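Local coordinates for surface presentation of antigens protein SpaS (Salmonella typhimurium, PDB 3C01) that belongs to the type III secretion exporter family and takes part in a secretory pathway that presents at the surface the determinants Salmonella needs to enter mammalian cells, at residues Leu49-Leu53 against Glu67-Val71. Numbering follows the deposited sequence.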
loop_
_atom_site.group_PDB
_atom_site.type_symbol
_atom_site.label_atom_id
_atom_site.label_comp_id
_atom_site.label_asym_id
_atom_site.label_seq_id
_atom_site.Cartn_x
_atom_site.Cartn_y
_atom_site.Cartn_z
ATOM N N LEU B 49 6.020 5.902 8.105
ATOM C CA LEU B 49 5.053 6.149 7.024
ATOM C C LEU B 49 3.705 5.450 7.263
ATOM O O LEU B 49 2.653 6.062 7.105
ATOM C CB LEU B 49 5.666 5.767 5.669
ATOM C CG LEU B 49 4.792 6.125 4.470
ATOM C CD1 LEU B 49 4.494 7.603 4.439
ATOM C CD2 LEU B 49 5.476 5.668 3.176
ATOM N N ALA B 50 3.736 4.193 7.680
ATOM C CA ALA B 50 2.495 3.461 8.017
ATOM C C ALA B 50 1.715 4.238 9.047
ATOM O O ALA B 50 0.501 4.423 8.936
ATOM C CB ALA B 50 2.795 2.057 8.560
ATOM N N ARG B 51 2.432 4.680 10.062
ATOM C CA ARG B 51 1.809 5.333 11.189
ATOM C C ARG B 51 1.163 6.661 10.806
ATOM O O ARG B 51 0.082 6.997 11.268
ATOM C CB ARG B 51 2.836 5.542 12.283
ATOM C CG ARG B 51 2.318 5.223 13.646
ATOM C CD ARG B 51 3.313 4.451 14.513
ATOM N NE ARG B 51 2.806 3.127 14.918
ATOM C CZ ARG B 51 1.689 2.902 15.640
ATOM N NH1 ARG B 51 0.878 3.907 16.036
ATOM N NH2 ARG B 51 1.361 1.649 15.957
ATOM N N SER B 52 1.807 7.416 9.942
ATOM C CA SER B 52 1.292 8.705 9.663
ATOM C C SER B 52 0.178 8.658 8.598
ATOM O O SER B 52 -0.790 9.420 8.714
ATOM C CB SER B 52 2.427 9.704 9.364
ATOM O OG SER B 52 3.130 9.381 8.196
ATOM N N LEU B 53 0.289 7.795 7.579
ATOM C CA LEU B 53 -0.833 7.589 6.677
ATOM C C LEU B 53 -2.053 7.115 7.442
ATOM O O LEU B 53 -3.170 7.601 7.195
ATOM C CB LEU B 53 -0.530 6.581 5.623
ATOM C CG LEU B 53 0.500 6.986 4.569
ATOM C CD1 LEU B 53 0.942 5.731 3.745
ATOM C CD2 LEU B 53 -0.012 8.150 3.660
ATOM N N GLU B 67 1.640 14.174 2.515
ATOM C CA GLU B 67 2.394 12.937 2.398
ATOM C C GLU B 67 2.731 12.514 0.992
ATOM O O GLU B 67 3.408 11.496 0.805
ATOM C CB GLU B 67 1.627 11.792 3.056
ATOM C CG GLU B 67 2.329 11.176 4.282
ATOM C CD GLU B 67 1.589 11.418 5.564
ATOM O OE1 GLU B 67 0.550 12.126 5.561
ATOM O OE2 GLU B 67 2.056 10.898 6.595
ATOM N N ILE B 68 2.274 13.281 0.015
ATOM C CA ILE B 68 2.409 12.895 -1.380
ATOM C C ILE B 68 3.867 12.684 -1.784
ATOM O O ILE B 68 4.172 11.704 -2.473
ATOM C CB ILE B 68 1.709 13.932 -2.349
ATOM C CG1 ILE B 68 1.687 13.421 -3.795
ATOM C CG2 ILE B 68 2.390 15.271 -2.340
ATOM C CD1 ILE B 68 0.984 12.094 -4.000
ATOM N N ASP B 69 4.764 13.585 -1.374
ATOM C CA ASP B 69 6.153 13.489 -1.829
ATOM C C ASP B 69 6.846 12.246 -1.294
ATOM O O ASP B 69 7.634 11.601 -2.004
ATOM C CB ASP B 69 6.962 14.749 -1.473
ATOM C CG ASP B 69 6.417 16.011 -2.159
ATOM O OD1 ASP B 69 5.906 15.910 -3.305
ATOM O OD2 ASP B 69 6.492 17.113 -1.554
ATOM N N GLU B 70 6.553 11.906 -0.045
ATOM C CA GLU B 70 7.112 10.694 0.543
ATOM C C GLU B 70 6.582 9.439 -0.161
ATOM O O GLU B 70 7.346 8.565 -0.505
ATOM C CB GLU B 70 6.770 10.654 2.004
ATOM C CG GLU B 70 7.540 9.659 2.784
ATOM C CD GLU B 70 7.440 9.905 4.287
ATOM O OE1 GLU B 70 8.196 9.230 5.030
ATOM O OE2 GLU B 70 6.614 10.772 4.722
ATOM N N VAL B 71 5.273 9.377 -0.396
ATOM C CA VAL B 71 4.679 8.251 -1.116
ATOM C C VAL B 71 5.262 8.115 -2.534
ATOM O O VAL B 71 5.652 7.013 -2.961
ATOM C CB VAL B 71 3.133 8.375 -1.214
ATOM C CG1 VAL B 71 2.577 7.282 -2.062
ATOM C CG2 VAL B 71 2.453 8.306 0.182
#
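Helices 47-56 and 65-84 of the cytoplasmic SpaS domain run roughly antiparallel here, at 147° between the short segments, with Leu49 facing Glu70 and Leu53 facing Glu67. The axes come no closer than 11.7 Å, so side chains bridge the gap. Glu67 supplies the polar link: its chain, bent at chi2 (113°), carries the carboxylate to Ser52, whose OG donates a hydrogen bond to Glu67 OE2 at 2.5 Å. Lys48 O shares the same hydroxyl, while Thr56 OG1, one helical turn beyond Ser52, hydrogen-bonds to Glu67 OE1 and also pairs with Ser52 O. On the apolar side, Leu53 CD2 lies across the glutamate's aliphatic part, 3.9 Å from Glu67 CG, and reaches Val71 CG2 at 4.3 Å. A chi1 of -174° swings Leu49 toward the other helix, alongside the extended Glu70 chain, the two pointing opposite ways; its CD1 sits 3.7 Å from Glu70 CD. The contact thus joins the two helices through a largely buried mixed interface: Leu53 packs on the methylenes of Glu67, Leu49 lies against the carboxylate end of Glu70, and hydroxyls from successive turns of helix 47-56 meet both oxygens of Glu67. Such bonding probably stabilises the buried carboxylate and limits its rotation.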